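Local coordinates for protein PrimPol AEP domain (PP-N190) (Cyanophage S-2L, PDB 6ZP9) that is the AEP domain of the phage's primase-polymerase, which probably makes primers and copies its 2-aminoadenine-containing DNA from nucleoside triphosphates, at residues G65-D79 with N157-Q170. Numbering follows the deposited sequence.
Sequences GFNSYIVVGDGGDSD and NPSRVMRLAGCPHQ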
ATOM      1  N   GLY A  65      -6.960  -8.746  17.161  1.00 20.12           N
ATOM      2  CA  GLY A  65      -7.206  -9.637  16.044  1.00 19.16           C
ATOM      3  C   GLY A  65      -7.464  -8.965  14.708  1.00 17.05           C
ATOM      4  O   GLY A  65      -7.915  -9.634  13.778  1.00 18.29           O
ATOM      5  N   PHE A  66      -7.189  -7.665  14.586  1.00 16.55           N
ATOM      6  CA  PHE A  66      -7.448  -6.940  13.347  1.00 16.04           C
ATOM      7  C   PHE A  66      -6.279  -7.079  12.373  1.00 15.41           C
ATOM      8  O   PHE A  66      -5.132  -7.293  12.773  1.00 16.54           O
ATOM      9  CB  PHE A  66      -7.675  -5.450  13.624  1.00 16.30           C
ATOM     10  CG  PHE A  66      -8.973  -5.130  14.323  1.00 16.49           C
ATOM     11  CD1 PHE A  66      -9.097  -5.282  15.699  1.00 17.41           C
ATOM     12  CD2 PHE A  66     -10.053  -4.638  13.612  1.00 16.56           C
ATOM     13  CE1 PHE A  66     -10.276  -4.968  16.343  1.00 17.69           C
ATOM     14  CE2 PHE A  66     -11.239  -4.327  14.250  1.00 17.17           C
ATOM     15  CZ  PHE A  66     -11.348  -4.488  15.623  1.00 18.38           C
ATOM     16  N   ASN A  67      -6.576  -6.938  11.082  1.00 15.13           N
ATOM     17  CA  ASN A  67      -5.527  -6.727  10.094  1.00 14.53           C
ATOM     18  C   ASN A  67      -5.210  -5.230  10.003  1.00 14.49           C
ATOM     19  O   ASN A  67      -6.019  -4.372  10.368  1.00 15.01           O
ATOM     20  CB  ASN A  67      -5.936  -7.275   8.725  1.00 17.06           C
ATOM     21  CG  ASN A  67      -5.808  -8.796   8.630  1.00 17.79           C
ATOM     22  OD1 ASN A  67      -4.828  -9.383   9.083  1.00 19.58           O
ATOM     23  ND2 ASN A  67      -6.791  -9.432   8.007  1.00 19.53           N
ATOM     24  N   SER A  68      -4.012  -4.924   9.508  1.00 13.59           N
ATOM     25  CA  SER A  68      -3.433  -3.592   9.618  1.00 13.23           C
ATOM     26  C   SER A  68      -3.213  -2.988   8.240  1.00 12.84           C
ATOM     27  O   SER A  68      -2.622  -3.632   7.369  1.00 13.95           O
ATOM     28  CB  SER A  68      -2.101  -3.642  10.364  1.00 13.02           C
ATOM     29  OG  SER A  68      -2.277  -4.116  11.687  1.00 15.76           O
ATOM     30  N   TYR A  69      -3.648  -1.738   8.075  1.00 12.97           N
ATOM     31  CA  TYR A  69      -3.579  -1.010   6.815  1.00 12.56           C
ATOM     32  C   TYR A  69      -3.234   0.447   7.095  1.00 13.39           C
ATOM     33  O   TYR A  69      -3.535   0.982   8.169  1.00 13.43           O
ATOM     34  CB  TYR A  69      -4.916  -1.036   6.058  1.00 13.41           C
ATOM     35  CG  TYR A  69      -5.448  -2.413   5.754  1.00 14.62           C
ATOM     36  CD1 TYR A  69      -6.130  -3.143   6.725  1.00 15.99           C
ATOM     37  CD2 TYR A  69      -5.274  -2.991   4.497  1.00 18.48           C
ATOM     38  CE1 TYR A  69      -6.626  -4.417   6.458  1.00 18.08           C
ATOM     39  CE2 TYR A  69      -5.763  -4.263   4.217  1.00 23.65           C
ATOM     40  CZ  TYR A  69      -6.444  -4.972   5.205  1.00 24.05           C
ATOM     41  OH  TYR A  69      -6.948  -6.236   4.954  1.00 25.82           O
ATOM     42  N   ILE A  70      -2.652   1.112   6.095  1.00 12.95           N
ATOM     43  CA  ILE A  70      -2.497   2.561   6.142  1.00 14.76           C
ATOM     44  C   ILE A  70      -3.085   3.182   4.886  1.00 13.55           C
ATOM     45  O   ILE A  70      -3.052   2.593   3.804  1.00 13.31           O
ATOM     46  CB  ILE A  70      -1.024   3.000   6.296  1.00 13.82           C
ATOM     47  CG1 ILE A  70      -0.127   2.270   5.280  1.00 13.20           C
ATOM     48  CG2 ILE A  70      -0.566   2.805   7.747  1.00 15.09           C
ATOM     49  CD1 ILE A  70       1.296   2.849   5.218  1.00 16.03           C
ATOM     50  N   VAL A  71      -3.615   4.390   5.035  1.00 13.32           N
ATOM     51  CA  VAL A  71      -3.951   5.198   3.873  1.00 12.91           C
ATOM     52  C   VAL A  71      -2.649   5.657   3.227  1.00 13.51           C
ATOM     53  O   VAL A  71      -1.821   6.312   3.872  1.00 13.46           O
ATOM     54  CB  VAL A  71      -4.827   6.391   4.273  1.00 13.12           C
ATOM     55  CG1 VAL A  71      -5.228   7.189   3.031  1.00 13.37           C
ATOM     56  CG2 VAL A  71      -6.040   5.918   5.041  1.00 16.26           C
ATOM     57  N   VAL A  72      -2.450   5.298   1.957  1.00 13.57           N
ATOM     58  CA  VAL A  72      -1.207   5.668   1.283  1.00 13.53           C
ATOM     59  C   VAL A  72      -1.178   7.170   1.005  1.00 14.12           C
ATOM     60  O   VAL A  72      -0.191   7.855   1.307  1.00 15.31           O
ATOM     61  CB  VAL A  72      -1.017   4.835  -0.001  1.00 11.97           C
ATOM     62  CG1 VAL A  72       0.232   5.280  -0.760  1.00 15.01           C
ATOM     63  CG2 VAL A  72      -0.933   3.336   0.327  1.00 13.92           C
ATOM     64  N   GLY A  73      -2.267   7.711   0.462  1.00 12.98           N
ATOM     65  CA  GLY A  73      -2.334   9.136   0.217  1.00 13.06           C
ATOM     66  C   GLY A  73      -2.335   9.950   1.505  1.00 13.95           C
ATOM     67  O   GLY A  73      -2.525   9.444   2.613  1.00 14.88           O
ATOM     68  N   ASP A  74      -2.125  11.255   1.349  1.00 14.91           N
ATOM     69  CA  ASP A  74      -1.929  12.145   2.480  1.00 13.65           C
ATOM     70  C   ASP A  74      -3.095  13.111   2.630  1.00 14.34           C
ATOM     71  O   ASP A  74      -3.557  13.692   1.643  1.00 16.43           O
ATOM     72  CB  ASP A  74      -0.613  12.893   2.326  1.00 17.58           C
ATOM     73  CG  ASP A  74       0.568  11.998   2.622  1.00 20.86           C
ATOM     74  OD1 ASP A  74       0.560  11.396   3.722  1.00 22.31           O
ATOM     75  OD2 ASP A  74       1.475  11.867   1.767  1.00 22.93           O
ATOM     76  N   GLY A  75      -3.576  13.266   3.868  1.00 19.01           N
ATOM     77  CA  GLY A  75      -4.597  14.256   4.153  1.00 18.76           C
ATOM     78  C   GLY A  75      -5.772  13.783   4.990  1.00 17.53           C
ATOM     79  O   GLY A  75      -6.504  14.620   5.526  1.00 21.53           O
ATOM     80  N   GLY A  76      -5.977  12.479   5.118  1.00 16.72           N
ATOM     81  CA  GLY A  76      -7.111  11.986   5.876  1.00 17.07           C
ATOM     82  C   GLY A  76      -7.552  10.620   5.386  1.00 17.94           C
ATOM     83  O   GLY A  76      -6.784   9.888   4.772  1.00 17.89           O
ATOM     84  N   ASP A  77      -8.817  10.304   5.672  1.00 17.98           N
ATOM     85  CA  ASP A  77      -9.361   8.963   5.488  1.00 20.55           C
ATOM     86  C   ASP A  77     -10.270   8.815   4.273  1.00 20.93           C
ATOM     87  O   ASP A  77     -10.494   7.683   3.819  1.00 22.52           O
ATOM     88  CB  ASP A  77     -10.167   8.543   6.726  1.00 18.38           C
ATOM     89  CG  ASP A  77      -9.309   8.387   7.949  1.00 23.99           C
ATOM     90  OD1 ASP A  77      -8.127   8.013   7.801  1.00 22.15           O
ATOM     91  OD2 ASP A  77      -9.811   8.639   9.068  1.00 28.71           O
ATOM     92  N   SER A  78     -10.841   9.902   3.772  1.00 18.31           N
ATOM     93  CA  SER A  78     -11.743   9.847   2.631  1.00 19.76           C
ATOM     94  C   SER A  78     -11.082  10.498   1.419  1.00 20.88           C
ATOM     95  O   SER A  78     -10.112  11.255   1.547  1.00 17.11           O
ATOM     96  CB  SER A  78     -13.077  10.539   2.953  1.00 23.98           C
ATOM     97  OG  SER A  78     -12.906  11.933   3.183  1.00 26.27           O
ATOM     98  N   ASP A  79     -11.629  10.205   0.235  1.00 18.65           N
ATOM     99  CA  ASP A  79     -11.039  10.734  -0.994  1.00 19.14           C
ATOM    100  C   ASP A  79     -10.946  12.256  -0.973  1.00 18.39           C
ATOM    101  O   ASP A  79      -9.914  12.822  -1.351  1.00 21.07           O
ATOM    102  CB  ASP A  79     -11.841  10.279  -2.214  1.00 22.54           C
ATOM    103  CG  ASP A  79     -11.715   8.790  -2.476  1.00 22.94           C
ATOM    104  OD1 ASP A  79     -10.753   8.162  -1.960  1.00 20.76           O
ATOM    105  OD2 ASP A  79     -12.576   8.250  -3.210  1.00 28.01           O
ATOM    106  N   ASN A 157      -8.799   4.647  -5.825  1.00 16.43           N
ATOM    107  CA  ASN A 157      -9.217   5.919  -5.244  1.00 18.57           C
ATOM    108  C   ASN A 157      -8.118   6.504  -4.361  1.00 15.80           C
ATOM    109  O   ASN A 157      -7.305   5.768  -3.795  1.00 15.90           O
ATOM    110  CB  ASN A 157     -10.482   5.734  -4.412  1.00 19.07           C
ATOM    111  CG  ASN A 157     -10.309   4.707  -3.331  1.00 22.06           C
ATOM    112  OD1 ASN A 157      -9.932   3.565  -3.608  1.00 19.03           O
ATOM    113  ND2 ASN A 157     -10.570   5.099  -2.083  1.00 21.32           N
ATOM    114  N   PRO A 158      -8.055   7.829  -4.209  1.00 18.43           N
ATOM    115  CA  PRO A 158      -6.890   8.422  -3.528  1.00 17.95           C
ATOM    116  C   PRO A 158      -6.788   8.094  -2.043  1.00 14.49           C
ATOM    117  O   PRO A 158      -5.678   8.163  -1.505  1.00 15.46           O
ATOM    118  CB  PRO A 158      -7.058   9.933  -3.765  1.00 20.06           C
ATOM    119  CG  PRO A 158      -8.483  10.112  -4.183  1.00 22.62           C
ATOM    120  CD  PRO A 158      -8.911   8.845  -4.849  1.00 18.09           C
ATOM    121  N   SER A 159      -7.873   7.727  -1.359  1.00 14.88           N
ATOM    122  CA  SER A 159      -7.764   7.324   0.039  1.00 14.40           C
ATOM    123  C   SER A 159      -7.642   5.812   0.212  1.00 15.79           C
ATOM    124  O   SER A 159      -7.870   5.304   1.319  1.00 17.79           O
ATOM    125  CB  SER A 159      -8.948   7.858   0.846  1.00 16.31           C
ATOM    126  OG  SER A 159     -10.167   7.280   0.423  1.00 17.94           O
ATOM    127  N   ARG A 160      -7.268   5.088  -0.841  1.00 14.97           N
ATOM    128  CA  ARG A 160      -7.122   3.638  -0.752  1.00 13.72           C
ATOM    129  C   ARG A 160      -6.133   3.260   0.347  1.00 13.96           C
ATOM    130  O   ARG A 160      -5.049   3.849   0.446  1.00 14.76           O
ATOM    131  CB  ARG A 160      -6.648   3.078  -2.094  1.00 15.08           C
ATOM    132  CG  ARG A 160      -6.314   1.585  -2.092  1.00 16.87           C
ATOM    133  CD  ARG A 160      -7.473   0.746  -1.601  1.00 18.42           C
ATOM    134  NE  ARG A 160      -8.757   1.193  -2.146  1.00 19.22           N
ATOM    135  CZ  ARG A 160      -9.858   0.448  -2.160  1.00 23.32           C
ATOM    136  NH1 ARG A 160     -10.984   0.926  -2.669  1.00 24.05           N
ATOM    137  NH2 ARG A 160      -9.823  -0.786  -1.670  1.00 27.84           N
ATOM    138  N   VAL A 161      -6.520   2.274   1.200  1.00 14.14           N
ATOM    139  CA  VAL A 161      -5.622   1.748   2.225  1.00 13.61           C
ATOM    140  C   VAL A 161      -4.903   0.527   1.673  1.00 16.20           C
ATOM    141  O   VAL A 161      -5.432  -0.195   0.823  1.00 16.20           O
ATOM    142  CB  VAL A 161      -6.366   1.406   3.540  1.00 13.14           C
ATOM    143  CG1 VAL A 161      -7.069   2.622   4.101  1.00 13.61           C
ATOM    144  CG2 VAL A 161      -7.350   0.251   3.337  1.00 17.10           C
ATOM    145  N   MET A 162      -3.700   0.269   2.168  1.00 12.36           N
ATOM    146  CA  MET A 162      -2.904  -0.884   1.774  0.25 13.84           C
ATOM    147  C   MET A 162      -2.321  -1.541   3.014  1.00 13.24           C
ATOM    148  O   MET A 162      -2.019  -0.869   4.005  1.00 12.68           O
ATOM    149  CB  MET A 162      -1.813  -0.426   0.792  0.75 16.30           C
ATOM    150  CG  MET A 162      -2.272   0.076  -0.569  0.75 14.04           C
ATOM    151  SD  MET A 162      -2.957  -1.200  -1.610  0.75 20.98           S
ATOM    152  CE  MET A 162      -1.381  -1.792  -2.132  0.75 25.77           C
ATOM    153  N   ARG A 163      -2.145  -2.860   2.940  1.00 12.17           N
ATOM    154  CA  ARG A 163      -1.585  -3.630   4.049  1.00 12.15           C
ATOM    155  C   ARG A 163      -0.290  -3.006   4.546  1.00 11.77           C
ATOM    156  O   ARG A 163       0.583  -2.639   3.753  1.00 15.36           O
ATOM    157  CB  ARG A 163      -1.286  -5.022   3.601  1.00 14.09           C
ATOM    158  CG  ARG A 163      -2.487  -5.932   3.556  1.00 23.67           C
ATOM    159  CD  ARG A 163      -3.095  -6.266   4.906  1.00 25.25           C
ATOM    160  NE  ARG A 163      -4.243  -7.102   4.702  1.00 30.62           N
ATOM    161  CZ  ARG A 163      -4.257  -8.389   4.920  1.00 31.47           C
ATOM    162  NH1 ARG A 163      -5.320  -9.069   4.644  1.00 32.74           N
ATOM    163  NH2 ARG A 163      -3.247  -8.963   5.426  1.00 30.53           N
ATOM    164  N   LEU A 164      -0.162  -2.874   5.867  1.00 11.79           N
ATOM    165  CA  LEU A 164       0.989  -2.252   6.507  1.00 12.25           C
ATOM    166  C   LEU A 164       2.072  -3.297   6.799  1.00 12.71           C
ATOM    167  O   LEU A 164       1.784  -4.357   7.370  1.00 12.76           O
ATOM    168  CB  LEU A 164       0.523  -1.554   7.788  1.00 12.85           C
ATOM    169  CG  LEU A 164       1.577  -0.914   8.680  1.00 12.79           C
ATOM    170  CD1 LEU A 164       2.300   0.223   7.946  1.00 14.57           C
ATOM    171  CD2 LEU A 164       0.953  -0.434  10.001  1.00 15.62           C
ATOM    172  N   ALA A 165       3.312  -3.003   6.395  1.00 12.46           N
ATOM    173  CA  ALA A 165       4.439  -3.893   6.670  1.00 11.10           C
ATOM    174  C   ALA A 165       4.656  -4.027   8.169  1.00 12.62           C
ATOM    175  O   ALA A 165       4.393  -3.101   8.937  1.00 14.86           O
ATOM    176  CB  ALA A 165       5.722  -3.369   6.019  1.00 12.87           C
ATOM    177  N   GLY A 166       5.134  -5.198   8.586  1.00 13.39           N
ATOM    178  CA  GLY A 166       5.464  -5.419   9.977  1.00 15.02           C
ATOM    179  C   GLY A 166       4.320  -5.841  10.865  1.00 15.43           C
ATOM    180  O   GLY A 166       4.534  -6.012  12.076  1.00 17.60           O
ATOM    181  N   CYS A 167       3.110  -6.005  10.320  1.00 14.26           N
ATOM    182  CA  CYS A 167       1.976  -6.494  11.095  1.00 13.13           C
ATOM    183  C   CYS A 167       1.503  -7.824  10.531  1.00 15.72           C
ATOM    184  O   CYS A 167       1.647  -8.079   9.330  1.00 17.17           O
ATOM    185  CB  CYS A 167       0.799  -5.509  11.089  1.00 15.72           C
ATOM    186  SG  CYS A 167       1.256  -3.850  11.619  1.00 17.81           S
ATOM    187  N   PRO A 168       0.919  -8.677  11.366  1.00 17.22           N
ATOM    188  CA  PRO A 168       0.518 -10.006  10.893  1.00 18.77           C
ATOM    189  C   PRO A 168      -0.730  -9.994  10.020  1.00 21.50           C
ATOM    190  O   PRO A 168      -1.671  -9.214  10.230  1.00 20.09           O
ATOM    191  CB  PRO A 168       0.277 -10.785  12.190  1.00 20.51           C
ATOM    192  CG  PRO A 168      -0.012  -9.752  13.215  1.00 22.69           C
ATOM    193  CD  PRO A 168       0.788  -8.540  12.832  1.00 17.11           C
ATOM    194  N   HIS A 169      -0.697 -10.873   9.015  1.00 18.49           N
ATOM    195  CA  HIS A 169      -1.879 -11.350   8.310  1.00 17.10           C
ATOM    196  C   HIS A 169      -2.584 -12.323   9.246  1.00 20.95           C
ATOM    197  O   HIS A 169      -2.070 -13.410   9.514  1.00 21.31           O
ATOM    198  CB  HIS A 169      -1.423 -12.006   7.009  1.00 20.31           C
ATOM    199  CG  HIS A 169      -2.514 -12.608   6.186  1.00 22.40           C
ATOM    200  ND1 HIS A 169      -3.274 -11.872   5.307  1.00 25.55           N
ATOM    201  CD2 HIS A 169      -2.935 -13.890   6.063  1.00 25.82           C
ATOM    202  CE1 HIS A 169      -4.140 -12.664   4.704  1.00 25.02           C
ATOM    203  NE2 HIS A 169      -3.953 -13.896   5.140  1.00 27.96           N
ATOM    204  N   GLN A 170      -3.740 -11.921   9.781  1.00 19.21           N
ATOM    205  CA  GLN A 170      -4.288 -12.619  10.942  1.00 21.46           C
ATOM    206  C   GLN A 170      -4.707 -14.054  10.646  1.00 24.55           C
ATOM    207  O   GLN A 170      -4.731 -14.877  11.566  1.00 26.84           O
ATOM    208  CB  GLN A 170      -5.472 -11.842  11.509  1.00 22.87           C
ATOM    209  CG  GLN A 170      -5.091 -10.536  12.188  1.00 19.65           C
ATOM    210  CD  GLN A 170      -4.443 -10.731  13.551  1.00 22.61           C
ATOM    211  OE1 GLN A 170      -4.265 -11.855  14.009  1.00 28.78           O
ATOM    212  NE2 GLN A 170      -4.122  -9.627  14.223  1.00 20.00           N
TER
HETATM  213  O   HOH W   1      -2.542  -6.926  11.706  1.00 20.12           O
HETATM  214  O   HOH W   2      -2.503  -7.153   8.355  1.00 18.56           O
HETATM  215  O   HOH W   3      -4.069   5.992  -0.848  1.00 14.86           O
HETATM  216  O   HOH W   4      -9.487   5.361   3.403  1.00 23.14           O
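Asn157 turns its amide across the Asp79 carboxylate, and ND2 donates to Asp79 OD1 at 3.1 Å, on the syn lone pair. Ser159 gives that oxygen two more bonds: backbone N nearly along the C-O axis, and Ser159 OG to Asp79 OD1 at 2.6 Å from above the carboxylate plane. Asn157 OD1 is held side-on by Arg160 NE and NH1; with ND2 bonded to Asp79, this helps fix the amide's rotation. Val161 begins strand 161-163. Its CG1 packs on Val71 CG2 at 3.6 Å. The backbone bonds Met162 N to Ile70 O and Ile70 N to Met162 O are both 2.9 Å. This antiparallel pairing places 161-163 at the edge of a four-stranded sheet, with 67-71 between it and 34-38. On the face of Ile70, Met162 CG touches Val72 CG2. Arg163 bends at chi2 (-67°) and runs beside the Tyr69 ring. Its NE makes a weak hydrogen bond to Tyr69 OH, the guanidinium 85° from the ring plane. The Asn67 amide stacks over one guanidinium face, and NH2 donates to His169 ND1. Cys167 CB packs against Ser68 OG at 3.4 Å; that hydroxyl is hydrogen-bonded to Tyr35 OH. Gln170 N donates to Asn67 OD1 at 2.8 Å, while NE2 bonds Phe66 O and Val62 O.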